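Local coordinates for PbSGBP-B lipoprotein (Prevotella bryantii B14, PDB 6D2Y) that probably binds polysaccharides at the cell surface as a lipoprotein of a polysaccharide utilization locus, at residues V266-N271 and I426-G431; I77-Q82 and Y124-T129. All coordinates share one frame; numbering follows the deposited sequence.

Contact 1. Residues V266-N271 and I426-G431; sequences VTMAAN and IFLIKG
Met268 and Leu428 make the apolar half of this contact, and the backbone of Asn271 lying against the aliphatic chain of Lys430 makes the other. Met268, a selenomethionine in this crystal, starts out toward the strand end and then folds at its second and third torsions (81° and 99°), so that the terminal methyl, rather than the selenium, does the touching. Its CE lies 3.7 Å from Leu428 CB and 3.9 Å from Leu428 O. The methyl therefore meets the base of the leucine at CB, and the two side chains cross at about a right angle. Leu428 carries its CG beside its own backbone N.

Three residues further along the loop, the two backbones draw closer, to 6.8 Å between the CA atoms of Asn271 and Lys430. Here Lys430 holds CG on the far side of CB from its backbone N (chi1 173°), which runs its methylenes past the Asn271 carbonyl: Lys430 CD comes to 3.1 Å of Asn271 O, and Lys430 CB to 3.5 Å of the same oxygen. The approach of CD is a close, tight carbonyl-to-methylene contact; the lysine's charge goes elsewhere, NZ forming a salt bridge with Asp441.

Within the family's xyloglucan-binding domain, the loop between strands 258-261 and 279-282 thus packs beside the end of strand 423-428. Leu428 also touches Ile261 of strand 258-261 and Met330 of strand 330-335, while backbone bonds tie Met268 to Cys445 and Ala270 to Gly442.

Contact 2. Residues I77-Q82 and Y124-T129; sequences ILFNDQ and YDFQVT
Different first torsions bring Phe79 and Phe126 together: Phe79 keeps its ring beside its own backbone N (chi1 -72°), whereas Phe126 sends its ring off opposite the N (chi1 -172°). Phe79 closes strand 74-79 and opens a two-residue beta hairpin with a type II' turn, which leads into strand 82-83 and is shut by mutual backbone bonds between Phe79 and Gln82. Strand 111-116 separates this hairpin from strand 121-129 in the mixed sheet, so the contact is made by side chains reaching across the start of strand 111-116.

The rings meet obliquely, their planes at 67° and centroids 6.0 Å apart. Phe126 CD1 lies at the edge of the Phe79 ring, in its plane, 3.7 Å from Phe79 CE2. Val128 adds CG2, 3.9 Å from Phe79 CD2, and Met112 and Pro101 pack on Phe79 as well.

At the turn, Asn80 OD1 accepts hydrogen bonds from the backbone N of Asp110 and Thr109, which fixes the amide. Its other arm lies over the valine, with Asn80 ND2 3.4 Å from Val128 CG2. That ND2 also donates to a water at 3.2 Å, and the same water accepts a 2.8 Å bond from Val128 N.

The contacts lie on opposite sides of the chain's centre, their centres about 56 Å apart, and have no element in common. Contact 2 is a core contact: all four touching residues are buried, and aromatic and aliphatic groups pack beside an amide held by backbone N-H groups and a bridging water. Contact 1 is only partly buried. One selenomethionine methyl packs on a buried leucine, but toward the surface the packing passes to a carbonyl and a lysine whose charge is paired. Loop-to-strand-end packing in the glycan-binding domain thus contrasts with two non-adjacent strands of one N-terminal sheet. Both stand away from the magnesium site.

Contact 1. Residues V266-N271 and I426-G431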
loop_
_atom_site.group_PDB
_atom_site.type_symbol
_atom_site.label_atom_id
_atom_site.label_comp_id
_atom_site.label_asym_id
_atom_site.label_seq_id
_atom_site.Cartn_x
_atom_site.Cartn_y
_atom_site.Cartn_z
ATOM N N VAL A 266 7.779 6.669 29.604
ATOM C CA VAL A 266 6.761 7.707 29.469
ATOM C C VAL A 266 5.419 7.021 29.231
ATOM O O VAL A 266 5.209 6.389 28.194
ATOM C CB VAL A 266 7.096 8.681 28.334
ATOM C CG1 VAL A 266 6.153 9.873 28.367
ATOM C CG2 VAL A 266 8.540 9.136 28.448
ATOM N N THR A 267 4.507 7.155 30.190
ATOM C CA THR A 267 3.266 6.393 30.172
ATOM C C THR A 267 2.227 7.059 29.279
ATOM O O THR A 267 2.019 8.276 29.343
ATOM C CB THR A 267 2.721 6.237 31.591
ATOM O OG1 THR A 267 3.630 5.441 32.361
ATOM C CG2 THR A 267 1.358 5.559 31.578
HETATM N N MSE A 268 1.524 6.232 28.510
HETATM C CA MSE A 268 0.450 6.679 27.643
HETATM C C MSE A 268 -0.785 6.068 28.248
HETATM O O MSE A 268 -0.811 4.835 28.449
HETATM C CB MSE A 268 0.660 6.151 26.231
HETATM C CG MSE A 268 -0.672 5.888 25.542
HETATM SE SE MSE A 268 -1.394 7.580 24.838
HETATM C CE MSE A 268 -0.806 7.374 22.969
ATOM N N ALA A 269 -1.801 6.875 28.543
ATOM C CA ALA A 269 -3.013 6.366 29.170
ATOM C C ALA A 269 -3.807 5.498 28.200
ATOM O O ALA A 269 -3.735 5.659 26.980
ATOM C CB ALA A 269 -3.882 7.517 29.673
ATOM N N ALA A 270 -4.575 4.562 28.767
ATOM C CA ALA A 270 -5.371 3.653 27.947
ATOM C C ALA A 270 -6.459 4.391 27.177
ATOM O O ALA A 270 -6.800 3.991 26.058
ATOM C CB ALA A 270 -5.989 2.563 28.821
ATOM N N ASN A 271 -7.011 5.458 27.749
ATOM C CA ASN A 271 -8.033 6.245 27.074
ATOM C C ASN A 271 -7.449 7.260 26.095
ATOM O O ASN A 271 -8.201 8.079 25.556
ATOM C CB ASN A 271 -8.917 6.957 28.104
ATOM C CG ASN A 271 -8.193 8.083 28.821
ATOM O OD1 ASN A 271 -6.966 8.082 28.930
ATOM N ND2 ASN A 271 -8.953 9.054 29.314
ATOM N N ILE A 426 1.662 15.249 13.837
ATOM C CA ILE A 426 1.516 13.833 14.160
ATOM C C ILE A 426 1.280 13.754 15.660
ATOM O O ILE A 426 2.179 14.063 16.453
ATOM C CB ILE A 426 2.740 13.007 13.743
ATOM C CG1 ILE A 426 3.073 13.253 12.268
ATOM C CG2 ILE A 426 2.499 11.529 14.016
ATOM C CD1 ILE A 426 3.870 12.147 11.619
ATOM N N PHE A 427 0.074 13.346 16.051
ATOM C CA PHE A 427 -0.356 13.380 17.443
ATOM C C PHE A 427 -0.994 12.047 17.802
ATOM O O PHE A 427 -1.993 11.648 17.192
ATOM C CB PHE A 427 -1.338 14.533 17.678
ATOM C CG PHE A 427 -1.466 14.947 19.119
ATOM C CD1 PHE A 427 -0.711 14.337 20.105
ATOM C CD2 PHE A 427 -2.351 15.948 19.486
ATOM C CE1 PHE A 427 -0.834 14.717 21.429
ATOM C CE2 PHE A 427 -2.478 16.332 20.808
ATOM C CZ PHE A 427 -1.719 15.715 21.780
ATOM N N LEU A 428 -0.418 11.366 18.789
ATOM C CA LEU A 428 -0.988 10.142 19.345
ATOM C C LEU A 428 -2.013 10.540 20.396
ATOM O O LEU A 428 -1.657 10.871 21.529
ATOM C CB LEU A 428 0.103 9.271 19.956
ATOM C CG LEU A 428 0.835 8.222 19.122
ATOM C CD1 LEU A 428 1.254 8.761 17.767
ATOM C CD2 LEU A 428 2.046 7.756 19.907
ATOM N N ILE A 429 -3.291 10.513 20.032
ATOM C CA ILE A 429 -4.333 10.983 20.936
ATOM C C ILE A 429 -5.668 10.413 20.481
ATOM O O ILE A 429 -5.927 10.275 19.282
ATOM C CB ILE A 429 -4.361 12.530 20.996
ATOM C CG1 ILE A 429 -5.419 13.017 21.988
ATOM C CG2 ILE A 429 -4.604 13.118 19.615
ATOM C CD1 ILE A 429 -5.446 14.513 22.149
ATOM N N LYS A 430 -6.509 10.072 21.453
ATOM C CA LYS A 430 -7.905 9.736 21.214
ATOM C C LYS A 430 -8.740 10.978 21.505
ATOM O O LYS A 430 -8.826 11.421 22.654
ATOM C CB LYS A 430 -8.348 8.558 22.078
ATOM C CG LYS A 430 -9.838 8.276 22.003
ATOM C CD LYS A 430 -10.367 7.718 23.312
ATOM C CE LYS A 430 -11.791 7.216 23.153
ATOM N NZ LYS A 430 -12.052 5.977 23.934
ATOM N N GLY A 431 -9.342 11.545 20.461
ATOM C CA GLY A 431 -10.146 12.733 20.632
ATOM C C GLY A 431 -11.568 12.424 21.053
ATOM O O GLY A 431 -12.094 11.334 20.830
#

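Contact 2. Residues I77-Q82 and Y124-T129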
loop_
_atom_site.group_PDB
_atom_site.type_symbol
_atom_site.label_atom_id
_atom_site.label_comp_id
_atom_site.label_asym_id
_atom_site.label_seq_id
_atom_site.Cartn_x
_atom_site.Cartn_y
_atom_site.Cartn_z
ATOM N N ILE A 77 -13.202 -33.334 -19.121
ATOM C CA ILE A 77 -12.396 -32.234 -19.634
ATOM C C ILE A 77 -11.596 -31.662 -18.473
ATOM O O ILE A 77 -12.165 -31.345 -17.423
ATOM C CB ILE A 77 -13.268 -31.136 -20.277
ATOM C CG1 ILE A 77 -13.884 -31.624 -21.589
ATOM C CG2 ILE A 77 -12.457 -29.875 -20.514
ATOM C CD1 ILE A 77 -14.701 -30.570 -22.319
ATOM N N LEU A 78 -10.288 -31.527 -18.656
ATOM C CA LEU A 78 -9.446 -30.812 -17.709
ATOM C C LEU A 78 -8.811 -29.615 -18.391
ATOM O O LEU A 78 -8.233 -29.748 -19.473
ATOM C CB LEU A 78 -8.350 -31.702 -17.141
ATOM C CG LEU A 78 -8.830 -32.782 -16.189
ATOM C CD1 LEU A 78 -8.898 -34.058 -16.996
ATOM C CD2 LEU A 78 -7.866 -32.927 -14.992
ATOM N N PHE A 79 -8.922 -28.455 -17.753
ATOM C CA PHE A 79 -8.143 -27.277 -18.108
ATOM C C PHE A 79 -6.882 -27.291 -17.253
ATOM O O PHE A 79 -6.955 -27.113 -16.031
ATOM C CB PHE A 79 -8.963 -26.014 -17.869
ATOM C CG PHE A 79 -10.070 -25.817 -18.858
ATOM C CD1 PHE A 79 -11.307 -26.415 -18.670
ATOM C CD2 PHE A 79 -9.876 -25.028 -19.975
ATOM C CE1 PHE A 79 -12.330 -26.226 -19.584
ATOM C CE2 PHE A 79 -10.891 -24.835 -20.891
ATOM C CZ PHE A 79 -12.120 -25.434 -20.696
ATOM N N ASN A 80 -5.731 -27.515 -17.890
ATOM C CA ASN A 80 -4.458 -27.734 -17.194
ATOM C C ASN A 80 -4.653 -28.928 -16.269
ATOM O O ASN A 80 -4.946 -30.027 -16.770
ATOM C CB ASN A 80 -4.008 -26.437 -16.520
ATOM C CG ASN A 80 -3.897 -25.288 -17.492
ATOM O OD1 ASN A 80 -2.996 -25.250 -18.339
ATOM N ND2 ASN A 80 -4.808 -24.333 -17.369
ATOM N N ASP A 81 -4.528 -28.776 -14.953
ATOM C CA ASP A 81 -4.750 -29.863 -14.012
ATOM C C ASP A 81 -6.082 -29.739 -13.285
ATOM O O ASP A 81 -6.315 -30.454 -12.304
ATOM C CB ASP A 81 -3.603 -29.923 -13.001
ATOM C CG ASP A 81 -3.354 -28.585 -12.320
ATOM O OD1 ASP A 81 -4.123 -27.633 -12.567
ATOM O OD2 ASP A 81 -2.384 -28.484 -11.540
ATOM N N GLN A 82 -6.957 -28.846 -13.737
ATOM C CA GLN A 82 -8.235 -28.596 -13.086
ATOM C C GLN A 82 -9.343 -29.271 -13.883
ATOM O O GLN A 82 -9.524 -28.980 -15.070
ATOM C CB GLN A 82 -8.495 -27.096 -12.963
ATOM C CG GLN A 82 -7.415 -26.349 -12.200
ATOM C CD GLN A 82 -7.234 -26.870 -10.787
ATOM O OE1 GLN A 82 -8.200 -27.011 -10.036
ATOM N NE2 GLN A 82 -5.993 -27.164 -10.419
ATOM N N TYR A 124 -6.022 -30.263 -26.556
ATOM C CA TYR A 124 -6.290 -29.118 -27.419
ATOM C C TYR A 124 -5.645 -27.895 -26.785
ATOM O O TYR A 124 -5.983 -27.534 -25.652
ATOM C CB TYR A 124 -7.796 -28.915 -27.605
ATOM C CG TYR A 124 -8.176 -27.669 -28.374
ATOM C CD1 TYR A 124 -8.581 -26.519 -27.711
ATOM C CD2 TYR A 124 -8.146 -27.649 -29.763
ATOM C CE1 TYR A 124 -8.933 -25.379 -28.408
ATOM C CE2 TYR A 124 -8.500 -26.516 -30.469
ATOM C CZ TYR A 124 -8.893 -25.383 -29.785
ATOM O OH TYR A 124 -9.244 -24.249 -30.479
ATOM N N ASP A 125 -4.705 -27.277 -27.500
ATOM C CA ASP A 125 -3.990 -26.122 -26.968
ATOM C C ASP A 125 -4.960 -24.987 -26.668
ATOM O O ASP A 125 -5.680 -24.522 -27.556
ATOM C CB ASP A 125 -2.923 -25.662 -27.958
ATOM C CG ASP A 125 -1.806 -26.669 -28.124
ATOM O OD1 ASP A 125 -1.955 -27.812 -27.642
ATOM O OD2 ASP A 125 -0.778 -26.317 -28.739
ATOM N N PHE A 126 -4.975 -24.543 -25.412
ATOM C CA PHE A 126 -5.904 -23.512 -24.965
ATOM C C PHE A 126 -5.391 -22.945 -23.651
ATOM O O PHE A 126 -5.046 -23.706 -22.741
ATOM C CB PHE A 126 -7.317 -24.085 -24.796
ATOM C CG PHE A 126 -8.366 -23.049 -24.513
ATOM C CD1 PHE A 126 -8.810 -22.828 -23.218
ATOM C CD2 PHE A 126 -8.917 -22.299 -25.539
ATOM C CE1 PHE A 126 -9.777 -21.881 -22.952
ATOM C CE2 PHE A 126 -9.886 -21.346 -25.280
ATOM C CZ PHE A 126 -10.316 -21.137 -23.985
ATOM N N GLN A 127 -5.340 -21.620 -23.553
ATOM C CA GLN A 127 -4.778 -20.948 -22.390
ATOM C C GLN A 127 -5.882 -20.514 -21.436
ATOM O O GLN A 127 -6.944 -20.055 -21.865
ATOM C CB GLN A 127 -3.950 -19.732 -22.807
ATOM C CG GLN A 127 -2.990 -19.994 -23.953
ATOM C CD GLN A 127 -2.379 -18.720 -24.497
ATOM O OE1 GLN A 127 -1.385 -18.222 -23.970
ATOM N NE2 GLN A 127 -2.974 -18.182 -25.557
ATOM N N VAL A 128 -5.624 -20.665 -20.142
ATOM C CA VAL A 128 -6.522 -20.185 -19.100
ATOM C C VAL A 128 -5.963 -18.858 -18.607
ATOM O O VAL A 128 -4.883 -18.811 -18.008
ATOM C CB VAL A 128 -6.664 -21.198 -17.957
ATOM C CG1 VAL A 128 -7.400 -20.569 -16.782
ATOM C CG2 VAL A 128 -7.390 -22.445 -18.443
ATOM N N THR A 129 -6.693 -17.777 -18.868
ATOM C CA THR A 129 -6.219 -16.442 -18.526
ATOM C C THR A 129 -6.310 -16.222 -17.021
ATOM O O THR A 129 -7.380 -16.383 -16.425
ATOM C CB THR A 129 -7.030 -15.388 -19.278
ATOM O OG1 THR A 129 -6.554 -15.294 -20.625
ATOM C CG2 THR A 129 -6.902 -14.030 -18.603
HETATM O O HOH W 1 -3.409 -22.046 -19.057
#